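PDB 7PN0: ribose-phosphate pyrophosphokinase from Thermus thermophilus, which catalyses the transfer of diphosphate from ATP to ribose 5-phosphate, yielding 5-phospho-alpha-D-ribosyl 1-diphosphate (PRPP), a precursor of nucleotides. Local coordinates for residues A[93-98]-A[127-132]; A[123-128]-A[139-144]. All blocks are in the same frame, centred on the assembly; numbering follows the deposited sequence.

Contact 1: A[93-98]-A[127-132]; sequences YARSDK and TLHSPQ. With ADP (adenosine-5'-diphosphate), chain C; SO4 (sulfate ion), chain F.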
ATOM      1  N   TYR A  93      -8.881  17.544 -15.909  1.00 12.22           N
ATOM      2  CA  TYR A  93      -9.663  17.113 -14.729  1.00 12.89           C
ATOM      3  C   TYR A  93      -9.237  17.865 -13.469  1.00 13.26           C
ATOM      4  O   TYR A  93      -9.913  17.651 -12.411  1.00 12.53           O
ATOM      5  CB  TYR A  93      -9.646  15.600 -14.544  1.00 12.66           C
ATOM      6  CG  TYR A  93     -10.589  14.821 -15.428  1.00 13.69           C
ATOM      7  CD1 TYR A  93     -11.950  14.759 -15.128  1.00 14.52           C
ATOM      8  CD2 TYR A  93     -10.133  14.152 -16.556  1.00 13.39           C
ATOM      9  CE1 TYR A  93     -12.839  14.025 -15.893  1.00 14.04           C
ATOM     10  CE2 TYR A  93     -11.006  13.416 -17.336  1.00 13.87           C
ATOM     11  CZ  TYR A  93     -12.353  13.334 -16.996  1.00 14.51           C
ATOM     12  OH  TYR A  93     -13.212  12.644 -17.783  1.00 14.72           O
ATOM     13  N   ALA A  94      -8.266  18.778 -13.539  1.00 12.75           N
ATOM     14  CA  ALA A  94      -7.973  19.667 -12.391  1.00 14.33           C
ATOM     15  C   ALA A  94      -9.244  20.480 -12.079  1.00 13.77           C
ATOM     16  O   ALA A  94      -9.363  20.975 -10.974  1.00 16.32           O
ATOM     17  CB  ALA A  94      -6.772  20.558 -12.638  1.00 13.87           C
ATOM     18  N   ARG A  95     -10.172  20.637 -13.008  1.00 13.54           N
ATOM     19  CA  ARG A  95     -11.413  21.404 -12.727  1.00 15.95           C
ATOM     20  C   ARG A  95     -12.312  20.614 -11.776  1.00 15.47           C
ATOM     21  O   ARG A  95     -13.188  21.193 -11.182  1.00 16.17           O
ATOM     22  CB  ARG A  95     -12.173  21.698 -14.014  1.00 17.71           C
ATOM     23  CG  ARG A  95     -11.417  22.629 -14.930  1.00 21.34           C
ATOM     24  CD  ARG A  95     -12.123  22.997 -16.225  1.00 24.63           C
ATOM     25  NE  ARG A  95     -13.420  23.627 -15.979  1.00 25.82           N
ATOM     26  CZ  ARG A  95     -14.266  23.983 -16.948  1.00 27.46           C
ATOM     27  NH1 ARG A  95     -13.937  23.781 -18.222  1.00 27.46           N
ATOM     28  NH2 ARG A  95     -15.432  24.510 -16.615  1.00 27.54           N
ATOM     29  N   SER A  96     -12.140  19.304 -11.720  1.00 14.01           N
ATOM     30  CA  SER A  96     -12.961  18.395 -10.882  1.00 13.94           C
ATOM     31  C   SER A  96     -12.246  18.233  -9.550  1.00 14.67           C
ATOM     32  O   SER A  96     -11.743  17.113  -9.248  1.00 11.74           O
ATOM     33  CB  SER A  96     -13.169  17.067 -11.567  1.00 15.17           C
ATOM     34  OG  SER A  96     -13.883  17.213 -12.785  1.00 14.63           O
ATOM     35  N   ASP A  97     -12.194  19.325  -8.787  1.00 14.68           N
ATOM     36  CA  ASP A  97     -11.233  19.460  -7.665  1.00 14.57           C
ATOM     37  C   ASP A  97     -11.972  19.591  -6.328  1.00 14.01           C
ATOM     38  O   ASP A  97     -11.312  19.774  -5.329  1.00 13.17           O
ATOM     39  CB  ASP A  97     -10.292  20.639  -7.928  1.00 14.39           C
ATOM     40  CG  ASP A  97     -11.002  21.987  -7.956  1.00 17.14           C
ATOM     41  OD1 ASP A  97     -12.270  21.982  -8.020  1.00 19.32           O
ATOM     42  OD2 ASP A  97     -10.321  22.997  -7.739  1.00 15.71           O
ATOM     43  N   LYS A  98     -13.301  19.522  -6.314  1.00 16.02           N
ATOM     44  CA  LYS A  98     -14.055  19.691  -5.056  1.00 19.23           C
ATOM     45  C   LYS A  98     -15.336  18.863  -5.115  1.00 18.85           C
ATOM     46  O   LYS A  98     -15.838  18.521  -6.222  1.00 17.10           O
ATOM     47  CB  LYS A  98     -14.347  21.171  -4.838  1.00 20.10           C
ATOM     48  CG  LYS A  98     -15.302  21.768  -5.843  1.00 23.67           C
ATOM     49  CD  LYS A  98     -15.562  23.254  -5.639  1.00 28.95           C
ATOM     50  CE  LYS A  98     -14.366  24.128  -5.900  1.00 32.09           C
ATOM     51  NZ  LYS A  98     -13.933  24.019  -7.306  1.00 34.20           N
ATOM     52  N   THR A 127       0.085  25.175 -15.283  1.00 13.98           N
ATOM     53  CA  THR A 127      -1.174  25.896 -14.997  1.00 14.27           C
ATOM     54  C   THR A 127      -2.291  24.912 -14.602  1.00 14.28           C
ATOM     55  O   THR A 127      -3.343  24.822 -15.307  1.00 14.34           O
ATOM     56  CB  THR A 127      -1.557  26.814 -16.162  1.00 16.01           C
ATOM     57  OG1 THR A 127      -0.433  27.611 -16.555  1.00 17.09           O
ATOM     58  CG2 THR A 127      -2.723  27.701 -15.778  1.00 18.20           C
ATOM     59  N   LEU A 128      -2.184  24.288 -13.432  1.00 14.76           N
ATOM     60  CA  LEU A 128      -3.330  23.537 -12.840  1.00 14.19           C
ATOM     61  C   LEU A 128      -4.488  24.489 -12.591  1.00 15.04           C
ATOM     62  O   LEU A 128      -4.245  25.644 -12.235  1.00 13.98           O
ATOM     63  CB  LEU A 128      -2.914  22.882 -11.539  1.00 13.78           C
ATOM     64  CG  LEU A 128      -1.957  21.726 -11.738  1.00 13.83           C
ATOM     65  CD1 LEU A 128      -1.377  21.322 -10.412  1.00 14.12           C
ATOM     66  CD2 LEU A 128      -2.658  20.561 -12.423  1.00 14.36           C
ATOM     67  N   HIS A 129      -5.701  24.034 -12.850  1.00 15.14           N
ATOM     68  CA  HIS A 129      -6.935  24.836 -12.681  1.00 15.40           C
ATOM     69  C   HIS A 129      -6.993  25.421 -11.269  1.00 16.51           C
ATOM     70  O   HIS A 129      -7.350  26.598 -11.115  1.00 14.88           O
ATOM     71  CB  HIS A 129      -8.162  23.971 -12.956  1.00 16.49           C
ATOM     72  CG  HIS A 129      -9.420  24.721 -12.679  1.00 17.92           C
ATOM     73  ND1 HIS A 129      -9.824  25.793 -13.487  1.00 19.44           N
ATOM     74  CD2 HIS A 129     -10.312  24.629 -11.662  1.00 17.65           C
ATOM     75  CE1 HIS A 129     -10.950  26.284 -12.982  1.00 20.90           C
ATOM     76  NE2 HIS A 129     -11.279  25.580 -11.881  1.00 18.32           N
ATOM     77  N   SER A 130      -6.634  24.629 -10.262  1.00 16.63           N
ATOM     78  CA  SER A 130      -6.501  25.127  -8.877  1.00 17.27           C
ATOM     79  C   SER A 130      -5.189  24.620  -8.308  1.00 16.64           C
ATOM     80  O   SER A 130      -4.799  23.488  -8.572  1.00 15.49           O
ATOM     81  CB  SER A 130      -7.692  24.777  -8.045  1.00 17.48           C
ATOM     82  OG  SER A 130      -7.713  23.380  -7.673  1.00 18.55           O
ATOM     83  N   PRO A 131      -4.501  25.424  -7.487  1.00 16.35           N
ATOM     84  CA  PRO A 131      -3.223  24.991  -6.929  1.00 17.30           C
ATOM     85  C   PRO A 131      -3.352  23.864  -5.895  1.00 14.79           C
ATOM     86  O   PRO A 131      -2.393  23.116  -5.724  1.00 15.06           O
ATOM     87  CB  PRO A 131      -2.708  26.291  -6.318  1.00 17.93           C
ATOM     88  CG  PRO A 131      -3.976  26.984  -5.856  1.00 18.81           C
ATOM     89  CD  PRO A 131      -4.913  26.771  -7.021  1.00 18.69           C
ATOM     90  N   GLN A 132      -4.528  23.688  -5.295  1.00 15.48           N
ATOM     91  CA  GLN A 132      -4.761  22.583  -4.322  1.00 14.45           C
ATOM     92  C   GLN A 132      -4.635  21.229  -5.017  1.00 13.97           C
ATOM     93  O   GLN A 132      -4.343  20.239  -4.333  1.00 13.53           O
ATOM     94  CB  GLN A 132      -6.131  22.698  -3.662  1.00 16.36           C
ATOM     95  CG  GLN A 132      -6.236  23.857  -2.709  1.00 17.07           C
ATOM     96  CD  GLN A 132      -6.548  25.176  -3.372  1.00 18.06           C
ATOM     97  OE1 GLN A 132      -6.796  25.289  -4.576  1.00 15.83           O
ATOM     98  NE2 GLN A 132      -6.575  26.187  -2.543  1.00 17.38           N
TER
HETATM   99  PB  ADP C 401     -14.376  27.019 -11.162  1.00 72.45           P
HETATM  100  O1B ADP C 401     -13.336  28.005 -10.612  1.00 64.41           O
HETATM  101  O2B ADP C 401     -13.892  25.589 -11.137  1.00 60.93           O
HETATM  102  O3B ADP C 401     -15.029  27.392 -12.479  1.00 53.72           O
HETATM  103  PA  ADP C 401     -16.601  26.013  -9.895  1.00 75.26           P
HETATM  104  O1A ADP C 401     -15.925  24.853  -9.230  1.00 72.25           O
HETATM  105  O2A ADP C 401     -17.813  26.591  -9.246  1.00 75.60           O
HETATM  106  O3A ADP C 401     -15.547  27.185 -10.087  1.00 62.92           O
HETATM  107  O5' ADP C 401     -16.897  25.665 -11.456  1.00 63.96           O
HETATM  108  C5' ADP C 401     -16.864  24.284 -11.928  1.00 47.85           C
HETATM  109  C4' ADP C 401     -17.968  24.023 -12.938  1.00 41.11           C
HETATM  110  O4' ADP C 401     -17.409  23.226 -14.024  1.00 28.56           O
HETATM  111  C3' ADP C 401     -19.176  23.215 -12.437  1.00 39.98           C
HETATM  112  O3' ADP C 401     -19.379  23.255 -11.028  1.00 41.68           O
HETATM  113  C2' ADP C 401     -18.721  21.783 -12.697  1.00 30.60           C
HETATM  114  O2' ADP C 401     -19.828  20.933 -12.838  1.00 40.46           O
HETATM  115  C1' ADP C 401     -17.913  21.917 -13.986  1.00 26.60           C
HETATM  116  N9  ADP C 401     -16.793  20.978 -14.067  1.00 20.25           N
HETATM  117  C8  ADP C 401     -16.289  20.166 -13.069  1.00 20.57           C
HETATM  118  N7  ADP C 401     -15.300  19.391 -13.466  1.00 16.24           N
HETATM  119  C5  ADP C 401     -15.156  19.703 -14.810  1.00 16.25           C
HETATM  120  C6  ADP C 401     -14.291  19.224 -15.805  1.00 16.42           C
HETATM  121  N6  ADP C 401     -13.345  18.317 -15.562  1.00 16.26           N
HETATM  122  N1  ADP C 401     -14.403  19.737 -17.063  1.00 16.78           N
HETATM  123  C2  ADP C 401     -15.335  20.676 -17.273  1.00 17.35           C
HETATM  124  N3  ADP C 401     -16.190  21.213 -16.409  1.00 18.29           N
HETATM  125  C4  ADP C 401     -16.072  20.671 -15.188  1.00 18.99           C
HETATM  126  S   SO4 F 404       0.035  29.946 -13.688  1.00 21.90           S
HETATM  127  O1  SO4 F 404       1.179  30.170 -12.840  1.00 18.25           O
HETATM  128  O2  SO4 F 404       0.519  29.472 -14.968  1.00 22.82           O
HETATM  129  O3  SO4 F 404      -0.714  31.210 -13.891  1.00 24.40           O
HETATM  130  O4  SO4 F 404      -0.807  28.951 -13.117  1.00 23.24           O
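Arg95 and His129 meet beside the bound ADP, the arginine lying between the imidazole and the adenine. From its backbone outward, Arg95 first sets CB against the six-membered ring of the base, 3.7 Å from ADP C5. CG, anti to the carbonyl carbon (chi1 -66°), turns to the other partner and rests over one face of the His129 ring, 3.8 Å from the centroid and 16° off the normal, a CH-pi contact displaced toward the rim. CD passes on beside ADP N1 and C2, and the bend at chi3 (58°) sets NE over the N3/C2 edge of the adenine, CZ and the terminal nitrogens projecting past the rim, with ADP N3 3.3 Å above the guanidinium plane. Glu220 forms a salt bridge with NH1. Cut back to an alanine, Arg95 would no longer reach over the imidazole or the N3 edge, and Glu220 would probably be left without its cationic mate. His129 works at its edge as well: NE2 donates to ADP O2B at 2.7 Å, while a hydrogen bond between ND1 and Asp219 helps to fix its rotation. Ala94 backs this histidine, its CB 3.7 Å from His129 CB. Farther along, Ser130 OG donates to the anti lone pair of Asp97 OD2 at 2.6 Å, and Gln132 of the second subunit binds the same oxygen. Asp97 OD1 offers its syn lone pair to Lys98 NZ at 2.7 Å, and that ammonium also reaches ADP O1A. Ser96 OG adds a bond to ADP N7 at 2.7 Å, and Asn36 of the third subunit also binds the nucleotide. The two loops thus grip adenine through the arginine and serine, phosphates through histidine and lysine, and the carboxylate of Asp97 probably steadies the lysine's positive charge.

Contact 2: A[123-128]-A[139-144]; sequences VLTMTL and IPVDHL. With SO4 (sulfate ion), chain F.
The imidazole of His143 carries Leu128 on one face: CD1 stands over the ring centre, 3.9 Å from the centroid, in a CH-pi contact. At the ring's edge, near its plane, lies the backbone around Thr127 N. His143 NE2 accepts the amide of Leu128 at 3.0 Å, a straight bond at hydrogen (166°), although the donor stands 37° out of the ring plane. With CG anti to the backbone N (chi1 -178°), His143 extends along the neighbouring strand to the point where the chain leaves it. Before this point the strands pair in parallel, Val123 beside Val141 through Met126 beside Leu144, with hydrogen bonds running from Val123 N to Pro140 O and on to Thr127 N with Leu144 O. On the sheet face of Leu124, Met126 and Leu144, Leu124 CD1 packs 3.8 Å from Leu144 CG, and Met126 CE reaches Leu144 CB. The other face joins Val123 CG2 to Ile139 CD1 at 3.8 Å. A water donates to both Val123 O and Asp142 OD2, and Arg122 forms a salt bridge with that carboxylate oxygen. Within this chain, strand 141-144 is an outermost strand of the five-stranded parallel sheet. Strand 83-88 flanks 122-126 on its other edge, where Thr125 OG1 bonds to Ile88 O, while helix 287-299 packs against Leu124, Met126 and Asp142.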
ATOM      1  N   VAL A 123       5.100  13.752 -11.815  1.00 11.61           N
ATOM      2  CA  VAL A 123       4.249  14.456 -12.802  1.00 12.06           C
ATOM      3  C   VAL A 123       4.962  15.771 -13.100  1.00 11.06           C
ATOM      4  O   VAL A 123       5.549  16.346 -12.185  1.00 12.86           O
ATOM      5  CB  VAL A 123       2.808  14.705 -12.308  1.00 12.23           C
ATOM      6  CG1 VAL A 123       2.019  15.585 -13.228  1.00 12.96           C
ATOM      7  CG2 VAL A 123       2.069  13.410 -12.125  1.00 14.32           C
ATOM      8  N   LEU A 124       4.863  16.198 -14.341  1.00 11.74           N
ATOM      9  CA  LEU A 124       5.296  17.530 -14.842  1.00 12.66           C
ATOM     10  C   LEU A 124       4.093  18.132 -15.548  1.00 12.30           C
ATOM     11  O   LEU A 124       3.602  17.477 -16.468  1.00 12.91           O
ATOM     12  CB  LEU A 124       6.491  17.389 -15.803  1.00 12.59           C
ATOM     13  CG  LEU A 124       6.947  18.691 -16.476  1.00 12.13           C
ATOM     14  CD1 LEU A 124       7.307  19.723 -15.429  1.00 12.08           C
ATOM     15  CD2 LEU A 124       8.089  18.419 -17.463  1.00 12.04           C
ATOM     16  N   THR A 125       3.626  19.302 -15.102  1.00 11.47           N
ATOM     17  CA  THR A 125       2.378  19.873 -15.638  1.00 11.79           C
ATOM     18  C   THR A 125       2.513  21.385 -15.671  1.00 12.36           C
ATOM     19  O   THR A 125       3.468  21.914 -15.131  1.00 14.23           O
ATOM     20  CB  THR A 125       1.151  19.344 -14.879  1.00 11.97           C
ATOM     21  OG1 THR A 125      -0.052  19.754 -15.516  1.00 12.41           O
ATOM     22  CG2 THR A 125       1.076  19.776 -13.433  1.00 11.93           C
ATOM     23  N   MET A 126       1.493  22.053 -16.183  1.00 14.62           N
ATOM     24  CA  MET A 126       1.527  23.530 -16.296  1.00 14.26           C
ATOM     25  C   MET A 126       0.137  24.062 -15.978  1.00 13.00           C
ATOM     26  O   MET A 126      -0.840  23.458 -16.401  1.00 13.95           O
ATOM     27  CB  MET A 126       1.985  23.986 -17.678  1.00 14.51           C
ATOM     28  CG  MET A 126       1.878  25.489 -17.896  1.00 15.02           C
ATOM     29  SD  MET A 126       2.554  25.968 -19.532  1.00 16.83           S
ATOM     30  CE  MET A 126       4.299  26.016 -19.168  1.00 15.88           C
ATOM     31  N   THR A 127       0.085  25.175 -15.283  1.00 13.98           N
ATOM     32  CA  THR A 127      -1.174  25.896 -14.997  1.00 14.27           C
ATOM     33  C   THR A 127      -2.291  24.912 -14.602  1.00 14.28           C
ATOM     34  O   THR A 127      -3.343  24.822 -15.307  1.00 14.34           O
ATOM     35  CB  THR A 127      -1.557  26.814 -16.162  1.00 16.01           C
ATOM     36  OG1 THR A 127      -0.433  27.611 -16.555  1.00 17.09           O
ATOM     37  CG2 THR A 127      -2.723  27.701 -15.778  1.00 18.20           C
ATOM     38  N   LEU A 128      -2.184  24.288 -13.432  1.00 14.76           N
ATOM     39  CA  LEU A 128      -3.330  23.537 -12.840  1.00 14.19           C
ATOM     40  C   LEU A 128      -4.488  24.489 -12.591  1.00 15.04           C
ATOM     41  O   LEU A 128      -4.245  25.644 -12.235  1.00 13.98           O
ATOM     42  CB  LEU A 128      -2.914  22.882 -11.539  1.00 13.78           C
ATOM     43  CG  LEU A 128      -1.957  21.726 -11.738  1.00 13.83           C
ATOM     44  CD1 LEU A 128      -1.377  21.322 -10.412  1.00 14.12           C
ATOM     45  CD2 LEU A 128      -2.658  20.561 -12.423  1.00 14.36           C
ATOM     46  N   ILE A 139       3.041  11.406  -5.255  1.00 13.14           N
ATOM     47  CA  ILE A 139       4.299  11.490  -6.037  1.00 12.96           C
ATOM     48  C   ILE A 139       4.629  12.953  -6.282  1.00 13.17           C
ATOM     49  O   ILE A 139       3.729  13.780  -6.308  1.00 13.38           O
ATOM     50  CB  ILE A 139       4.181  10.744  -7.365  1.00 11.70           C
ATOM     51  CG1 ILE A 139       2.959  11.200  -8.192  1.00 12.21           C
ATOM     52  CG2 ILE A 139       4.190   9.251  -7.109  1.00 12.02           C
ATOM     53  CD1 ILE A 139       2.966  10.648  -9.633  1.00 12.54           C
ATOM     54  N   PRO A 140       5.927  13.290  -6.420  1.00 13.10           N
ATOM     55  CA  PRO A 140       6.326  14.665  -6.697  1.00 13.85           C
ATOM     56  C   PRO A 140       5.647  15.200  -7.956  1.00 13.66           C
ATOM     57  O   PRO A 140       5.513  14.460  -8.979  1.00 12.55           O
ATOM     58  CB  PRO A 140       7.839  14.615  -6.858  1.00 14.51           C
ATOM     59  CG  PRO A 140       8.275  13.306  -6.261  1.00 16.15           C
ATOM     60  CD  PRO A 140       7.069  12.401  -6.261  1.00 14.17           C
ATOM     61  N   VAL A 141       5.325  16.501  -7.923  1.00 11.96           N
ATOM     62  CA  VAL A 141       4.720  17.224  -9.060  1.00 13.01           C
ATOM     63  C   VAL A 141       5.571  18.478  -9.296  1.00 12.97           C
ATOM     64  O   VAL A 141       5.848  19.166  -8.374  1.00 13.95           O
ATOM     65  CB  VAL A 141       3.239  17.568  -8.850  1.00 12.68           C
ATOM     66  CG1 VAL A 141       2.727  18.455  -9.966  1.00 13.75           C
ATOM     67  CG2 VAL A 141       2.353  16.318  -8.646  1.00 13.39           C
ATOM     68  N   ASP A 142       6.066  18.644 -10.497  1.00 12.54           N
ATOM     69  CA  ASP A 142       6.663  19.939 -10.898  1.00 14.79           C
ATOM     70  C   ASP A 142       5.582  20.684 -11.674  1.00 14.40           C
ATOM     71  O   ASP A 142       5.141  20.205 -12.711  1.00 16.48           O
ATOM     72  CB  ASP A 142       7.974  19.755 -11.655  1.00 14.63           C
ATOM     73  CG  ASP A 142       9.098  19.251 -10.766  1.00 15.42           C
ATOM     74  OD1 ASP A 142       9.331  19.849  -9.677  1.00 17.41           O
ATOM     75  OD2 ASP A 142       9.666  18.221 -11.102  1.00 16.75           O
ATOM     76  N   HIS A 143       5.145  21.795 -11.113  1.00 14.90           N
ATOM     77  CA  HIS A 143       4.031  22.614 -11.637  1.00 15.56           C
ATOM     78  C   HIS A 143       4.638  23.859 -12.296  1.00 16.07           C
ATOM     79  O   HIS A 143       5.026  24.746 -11.548  1.00 15.32           O
ATOM     80  CB  HIS A 143       3.069  22.933 -10.488  1.00 15.20           C
ATOM     81  CG  HIS A 143       1.871  23.721 -10.859  1.00 14.96           C
ATOM     82  ND1 HIS A 143       1.078  24.296  -9.902  1.00 15.54           N
ATOM     83  CD2 HIS A 143       1.333  24.038 -12.060  1.00 15.79           C
ATOM     84  CE1 HIS A 143       0.101  24.961 -10.493  1.00 16.50           C
ATOM     85  NE2 HIS A 143       0.241  24.821 -11.812  1.00 17.30           N
ATOM     86  N   LEU A 144       4.686  23.912 -13.628  1.00 15.88           N
ATOM     87  CA  LEU A 144       5.271  25.065 -14.368  1.00 16.38           C
ATOM     88  C   LEU A 144       4.223  26.183 -14.439  1.00 16.08           C
ATOM     89  O   LEU A 144       3.021  25.896 -14.597  1.00 13.93           O
ATOM     90  CB  LEU A 144       5.663  24.604 -15.773  1.00 16.59           C
ATOM     91  CG  LEU A 144       6.705  23.499 -15.877  1.00 16.60           C
ATOM     92  CD1 LEU A 144       7.014  23.174 -17.324  1.00 16.74           C
ATOM     93  CD2 LEU A 144       7.974  23.830 -15.122  1.00 17.85           C
TER
HETATM   94  S   SO4 F 404       0.035  29.946 -13.688  1.00 21.90           S
HETATM   95  O1  SO4 F 404       1.179  30.170 -12.840  1.00 18.25           O
HETATM   96  O2  SO4 F 404       0.519  29.472 -14.968  1.00 22.82           O
HETATM   97  O3  SO4 F 404      -0.714  31.210 -13.891  1.00 24.40           O
HETATM   98  O4  SO4 F 404      -0.807  28.951 -13.117  1.00 23.24           O
HETATM   99  O   HOH W   1       8.534  16.173 -12.362  1.00 18.65           O

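Overall arrangement
The two contacts follow one another along a single strand and the loop after it, sharing Thr127 and Leu128, and their centres lie 11 Å apart. Contact 2 belongs to the parallel sheet, whereas contact 1 supplies five of the seven ADP-pocket residues of the chain, on loops that follow strands 83-88 and 122-126. The hold of His143 on Leu128 probably helps to position the chain before His129 enters the nucleotide pocket, yet the Leu128 side chain itself is about 11 Å from ADP. At the junction, Thr127 OG1 donates a hydrogen bond to sulfate O2 at 2.6 Å. Ser145, Ala146 and Arg175 also bind this anion, which probably came from the crystallisation liquor.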